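Local coordinates for fucolectin-related protein (Streptococcus pneumoniae, PDB 2J22) that probably recognises fucose-containing blood group antigens as a calcium-bound carbohydrate-binding module of a pneumococcal virulence factor, at residues A[73-78]-A[87-92]; A[91-96]-A[116-121]. All coordinates share one frame; numbering follows the deposited sequence.

Contact 1: A[73-78]-A[87-92]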
loop_
_atom_site.group_PDB
_atom_site.type_symbol
_atom_site.label_atom_id
_atom_site.label_comp_id
_atom_site.label_asym_id
_atom_site.label_seq_id
_atom_site.Cartn_x
_atom_site.Cartn_y
_atom_site.Cartn_z
ATOM N N LEU A 73 9.084 -0.026 -4.820
ATOM C CA LEU A 73 7.801 0.275 -4.160
ATOM C C LEU A 73 7.998 1.496 -3.231
ATOM O O LEU A 73 8.958 1.524 -2.431
ATOM C CB LEU A 73 7.263 -0.950 -3.411
ATOM C CG LEU A 73 6.196 -0.813 -2.335
ATOM C CD1 LEU A 73 4.872 -0.505 -3.025
ATOM C CD2 LEU A 73 6.138 -2.197 -1.641
ATOM N N ILE A 74 7.138 2.515 -3.376
ATOM C CA ILE A 74 7.123 3.597 -2.400
ATOM C C ILE A 74 5.696 3.733 -1.697
ATOM O O ILE A 74 4.635 3.712 -2.366
ATOM C CB ILE A 74 7.649 4.960 -2.991
ATOM C CG1 ILE A 74 8.873 4.794 -3.888
ATOM C CG2 ILE A 74 8.007 5.905 -1.868
ATOM C CD1 ILE A 74 9.377 6.150 -4.565
ATOM N N ILE A 75 5.716 3.699 -0.369
ATOM C CA ILE A 75 4.513 3.828 0.470
ATOM C C ILE A 75 4.571 5.175 1.219
ATOM O O ILE A 75 5.564 5.481 1.878
ATOM C CB ILE A 75 4.424 2.662 1.475
ATOM C CG1 ILE A 75 4.163 1.342 0.733
ATOM C CG2 ILE A 75 3.347 2.916 2.572
ATOM C CD1 ILE A 75 4.818 0.158 1.416
ATOM N N TYR A 76 3.522 5.971 1.069
ATOM C CA TYR A 76 3.378 7.301 1.688
ATOM C C TYR A 76 2.338 7.174 2.791
ATOM O O TYR A 76 1.266 6.631 2.567
ATOM C CB TYR A 76 2.944 8.332 0.653
ATOM C CG TYR A 76 4.094 8.745 -0.234
ATOM C CD1 TYR A 76 5.027 9.662 0.224
ATOM C CD2 TYR A 76 4.311 8.154 -1.492
ATOM C CE1 TYR A 76 6.123 10.024 -0.522
ATOM C CE2 TYR A 76 5.445 8.513 -2.264
ATOM C CZ TYR A 76 6.326 9.452 -1.752
ATOM O OH TYR A 76 7.403 9.884 -2.470
ATOM N N ASN A 77 2.719 7.522 4.016
ATOM C CA ASN A 77 1.806 7.393 5.151
ATOM C C ASN A 77 0.825 8.570 5.266
ATOM O O ASN A 77 1.079 9.631 4.708
ATOM C CB ASN A 77 2.682 7.367 6.409
ATOM C CG ASN A 77 1.963 6.810 7.639
ATOM O OD1 ASN A 77 0.830 6.373 7.574
ATOM N ND2 ASN A 77 2.666 6.818 8.793
ATOM N N ARG A 78 -0.276 8.396 5.987
ATOM C CA ARG A 78 -1.042 9.509 6.518
ATOM C C ARG A 78 -0.087 10.419 7.330
ATOM O O ARG A 78 0.917 9.933 7.868
ATOM C CB ARG A 78 -2.114 8.966 7.484
ATOM C CG ARG A 78 -3.153 10.036 7.967
ATOM C CD ARG A 78 -4.285 9.462 8.846
ATOM N NE ARG A 78 -5.111 10.568 9.372
ATOM C CZ ARG A 78 -6.120 10.370 10.207
ATOM N NH1 ARG A 78 -6.394 9.131 10.622
ATOM N NH2 ARG A 78 -6.819 11.397 10.672
ATOM N N SER A 87 2.554 0.745 11.126
ATOM C CA SER A 87 3.736 0.204 11.820
ATOM C C SER A 87 3.473 -1.280 12.025
ATOM O O SER A 87 2.319 -1.701 11.963
ATOM C CB SER A 87 3.896 0.874 13.180
ATOM O OG SER A 87 2.835 0.513 14.058
ATOM N N ASN A 88 4.518 -2.068 12.280
ATOM C CA ASN A 88 4.373 -3.524 12.508
ATOM C C ASN A 88 3.528 -4.143 11.432
ATOM O O ASN A 88 2.444 -4.691 11.719
ATOM C CB ASN A 88 3.763 -3.797 13.906
ATOM C CG ASN A 88 3.616 -5.304 14.224
ATOM O OD1 ASN A 88 4.292 -6.162 13.620
ATOM N ND2 ASN A 88 2.720 -5.633 15.159
ATOM N N PHE A 89 4.002 -4.043 10.184
ATOM C CA PHE A 89 3.191 -4.499 9.068
ATOM C C PHE A 89 3.926 -5.368 8.088
ATOM O O PHE A 89 5.125 -5.397 8.060
ATOM C CB PHE A 89 2.408 -3.330 8.364
ATOM C CG PHE A 89 3.273 -2.348 7.636
ATOM C CD1 PHE A 89 3.565 -2.522 6.280
ATOM C CD2 PHE A 89 3.795 -1.221 8.304
ATOM C CE1 PHE A 89 4.403 -1.568 5.547
ATOM C CE2 PHE A 89 4.568 -0.303 7.644
ATOM C CZ PHE A 89 4.885 -0.437 6.261
ATOM N N ASP A 90 3.179 -6.093 7.248
ATOM C CA ASP A 90 3.814 -6.842 6.197
ATOM C C ASP A 90 3.440 -6.309 4.827
ATOM O O ASP A 90 2.271 -5.894 4.590
ATOM C CB ASP A 90 3.370 -8.299 6.270
ATOM C CG ASP A 90 3.943 -9.017 7.444
ATOM O OD1 ASP A 90 5.153 -8.798 7.804
ATOM O OD2 ASP A 90 3.247 -9.825 8.059
ATOM N N ILE A 91 4.431 -6.343 3.944
ATOM C CA ILE A 91 4.254 -6.142 2.500
ATOM C C ILE A 91 4.403 -7.532 1.899
ATOM O O ILE A 91 5.438 -8.180 2.120
ATOM C CB ILE A 91 5.367 -5.201 1.950
ATOM C CG1 ILE A 91 5.324 -3.846 2.661
ATOM C CG2 ILE A 91 5.322 -5.113 0.396
ATOM C CD1 ILE A 91 6.439 -2.892 2.308
ATOM N N ILE A 92 3.391 -7.972 1.136
ATOM C CA ILE A 92 3.375 -9.287 0.543
ATOM C C ILE A 92 3.141 -9.146 -0.945
ATOM O O ILE A 92 2.166 -8.518 -1.352
ATOM C CB ILE A 92 2.220 -10.185 1.126
ATOM C CG1 ILE A 92 2.049 -10.007 2.648
ATOM C CG2 ILE A 92 2.558 -11.636 0.844
ATOM C CD1 ILE A 92 0.692 -10.423 3.214
#
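Leu73 carries its CG anti to the backbone N (chi1 162°), which sends CD2 out toward Ile91, while Ile91 sets CG1 beside its backbone N (chi1 -59°) and anti to the carbonyl carbon. Its CG2 branch meets CD2 of Leu73 tip to tip at 3.6 Å, and its longer CG1 arm, extended at chi2, brings CD1 to 3.6 Å from CD1 of Ile75, again end against end. That same Ile91 CD1 also lies 4.0 Å from Leu73 CD2, joining two residues spaced by two along the facing strand. Farther along, Ile75 CD1 approaches CE1 of the Phe89 ring obliquely, at a looser 4.5 Å. This is the face-to-face packing of a galactose-binding-like beta sandwich: the strand axes stay 11.4 Å apart and run at 145°, and apolar side chains alone bridge the gap. The Ile75 side chain lies about 11 Å from the calcium ion, so this is core packing outside the metal site. Backbone bonds stay within each sheet, as in Ile75 with Leu114 and Ile91 with Gln104. Leu73 also rests on Val142 and Ile75 on Leu139, both of strand 139-146, while Phe89 packs on Ile106 of strand 100-108, which it and Asn88 both face in a G1 beta bulge.

Contact 2: A[91-96]-A[116-121]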
loop_
_atom_site.group_PDB
_atom_site.type_symbol
_atom_site.label_atom_id
_atom_site.label_comp_id
_atom_site.label_asym_id
_atom_site.label_seq_id
_atom_site.Cartn_x
_atom_site.Cartn_y
_atom_site.Cartn_z
ATOM N N ILE A 91 4.431 -6.343 3.944
ATOM C CA ILE A 91 4.254 -6.142 2.500
ATOM C C ILE A 91 4.403 -7.532 1.899
ATOM O O ILE A 91 5.438 -8.180 2.120
ATOM C CB ILE A 91 5.367 -5.201 1.950
ATOM C CG1 ILE A 91 5.324 -3.846 2.661
ATOM C CG2 ILE A 91 5.322 -5.113 0.396
ATOM C CD1 ILE A 91 6.439 -2.892 2.308
ATOM N N ILE A 92 3.391 -7.972 1.136
ATOM C CA ILE A 92 3.375 -9.287 0.543
ATOM C C ILE A 92 3.141 -9.146 -0.945
ATOM O O ILE A 92 2.166 -8.518 -1.352
ATOM C CB ILE A 92 2.220 -10.185 1.126
ATOM C CG1 ILE A 92 2.049 -10.007 2.648
ATOM C CG2 ILE A 92 2.558 -11.636 0.844
ATOM C CD1 ILE A 92 0.692 -10.423 3.214
ATOM N N ILE A 93 3.998 -9.753 -1.750
ATOM C CA ILE A 93 3.846 -9.718 -3.236
ATOM C C ILE A 93 3.519 -11.100 -3.730
ATOM O O ILE A 93 4.118 -12.073 -3.301
ATOM C CB ILE A 93 5.129 -9.108 -3.904
ATOM C CG1 ILE A 93 5.505 -7.780 -3.172
ATOM C CG2 ILE A 93 4.961 -8.976 -5.468
ATOM C CD1 ILE A 93 6.325 -6.763 -3.961
ATOM N N TYR A 94 2.529 -11.205 -4.631
ATOM C CA TYR A 94 2.088 -12.503 -5.123
ATOM C C TYR A 94 2.279 -12.613 -6.633
ATOM O O TYR A 94 2.272 -11.580 -7.320
ATOM C CB TYR A 94 0.604 -12.718 -4.821
ATOM C CG TYR A 94 0.155 -12.431 -3.412
ATOM C CD1 TYR A 94 0.026 -13.480 -2.456
ATOM C CD2 TYR A 94 -0.193 -11.113 -3.011
ATOM C CE1 TYR A 94 -0.390 -13.210 -1.126
ATOM C CE2 TYR A 94 -0.637 -10.852 -1.702
ATOM C CZ TYR A 94 -0.708 -11.900 -0.767
ATOM O OH TYR A 94 -1.178 -11.616 0.498
ATOM N N ASP A 95 2.407 -13.844 -7.158
ATOM C CA ASP A 95 2.498 -14.011 -8.609
ATOM C C ASP A 95 1.106 -13.999 -9.197
ATOM O O ASP A 95 0.149 -13.802 -8.427
ATOM C CB ASP A 95 3.229 -15.288 -9.023
ATOM C CG ASP A 95 2.623 -16.540 -8.456
ATOM O OD1 ASP A 95 1.386 -16.623 -8.269
ATOM O OD2 ASP A 95 3.333 -17.518 -8.154
ATOM N N SER A 96 0.978 -14.201 -10.524
ATOM C CA SER A 96 -0.336 -14.160 -11.233
ATOM C C SER A 96 -1.270 -15.269 -10.805
ATOM O O SER A 96 -2.461 -15.245 -11.181
ATOM C CB SER A 96 -0.171 -14.249 -12.759
ATOM O OG SER A 96 0.505 -15.448 -13.103
ATOM N N ILE A 116 11.228 0.827 -1.083
ATOM C CA ILE A 116 11.768 -0.526 -1.123
ATOM C C ILE A 116 12.219 -0.816 -2.546
ATOM O O ILE A 116 11.425 -0.670 -3.475
ATOM C CB ILE A 116 10.694 -1.529 -0.718
ATOM C CG1 ILE A 116 10.112 -1.190 0.666
ATOM C CG2 ILE A 116 11.237 -2.948 -0.805
ATOM C CD1 ILE A 116 10.596 -2.055 1.806
ATOM N N ASP A 117 13.480 -1.212 -2.743
ATOM C CA ASP A 117 13.906 -1.578 -4.086
ATOM C C ASP A 117 13.534 -3.043 -4.225
ATOM O O ASP A 117 13.587 -3.778 -3.260
ATOM C CB ASP A 117 15.415 -1.356 -4.322
ATOM C CG ASP A 117 15.774 0.119 -4.590
ATOM O OD1 ASP A 117 14.964 0.892 -5.168
ATOM O OD2 ASP A 117 16.891 0.605 -4.261
ATOM N N LEU A 118 13.063 -3.452 -5.393
ATOM C CA LEU A 118 12.600 -4.831 -5.527
ATOM C C LEU A 118 13.457 -5.549 -6.539
ATOM O O LEU A 118 13.236 -6.732 -6.830
ATOM C CB LEU A 118 11.114 -4.871 -5.946
ATOM C CG LEU A 118 10.147 -4.482 -4.818
ATOM C CD1 LEU A 118 8.688 -4.381 -5.312
ATOM C CD2 LEU A 118 10.276 -5.384 -3.558
ATOM N N LYS A 119 14.398 -4.798 -7.115
ATOM C CA LYS A 119 15.273 -5.280 -8.201
ATOM C C LYS A 119 14.667 -6.190 -9.286
ATOM O O LYS A 119 15.224 -7.261 -9.560
ATOM C CB LYS A 119 16.485 -5.996 -7.593
ATOM C CG LYS A 119 16.991 -5.366 -6.326
ATOM C CD LYS A 119 18.452 -5.028 -6.499
ATOM C CE LYS A 119 18.687 -3.567 -6.314
ATOM N NZ LYS A 119 19.951 -3.465 -5.536
ATOM N N GLY A 120 13.543 -5.792 -9.904
ATOM C CA GLY A 120 12.962 -6.581 -10.987
ATOM C C GLY A 120 12.226 -7.871 -10.585
ATOM O O GLY A 120 11.834 -8.675 -11.449
ATOM N N LEU A 121 12.020 -8.089 -9.285
ATOM C CA LEU A 121 11.042 -9.084 -8.822
ATOM C C LEU A 121 9.747 -9.114 -9.690
ATOM O O LEU A 121 9.096 -8.057 -9.878
ATOM C CB LEU A 121 10.688 -8.770 -7.354
ATOM C CG LEU A 121 9.644 -9.640 -6.656
ATOM C CD1 LEU A 121 10.230 -11.062 -6.459
ATOM C CD2 LEU A 121 9.207 -8.947 -5.317
#
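Ile91 opens the contact at a light touch, its CD1 standing 4.3 Å from CD1 of Ile116. Two residues on, Ile93 does most of the work. With CG1 beside the backbone N (chi1 -49°) and anti to the carbonyl carbon, and the chain continuing extended, its CD1 projects across the gap and reaches two leucines at once. It meets Leu118 CD1 tip to tip at 3.6 Å, and Leu121 CD2 lies 3.9 Å away, where the two side chains pass at a slant. Those leucines are the first and last residues of a type I' beta turn, closed by Leu121 N donating to Leu118 O at 3.1 Å. The turn thus presents both side chains to the same methyl group, while Lys119 and Gly120 occupy its middle with positive phi. Neighbouring strands fill in around the pair: Leu118 also packs on Leu70 of strand 67-77, and Leu121 on Phe102 of strand 100-108. Every group that meets across the gap is an aliphatic methyl; with no polar pairing between the segments, cohesion here should come mainly from the hydrophobic effect and close fit.

Overall arrangement
Following the chain from the N terminus, strand 67-77 is the first of the contact strands; a loop then carries the chain over to the other sheet, and contact 1 closes that short crossing when strand 89-94 packs back on it. The chain next forms strand 100-108 beside strand 89-94 and returns to the first sheet as strand 113-118, where contact 2 closes a longer loop. The two closures follow one another, neither nested nor crossed, and meet at Ile91 and Ile92. Strands 67-77 and 113-118 are antiparallel neighbours, with Leu73 O 2.7 Å from Ile116 N in a probable hydrogen bond. Strand 89-94 therefore lies against this pair, and both contacts build one sandwich core.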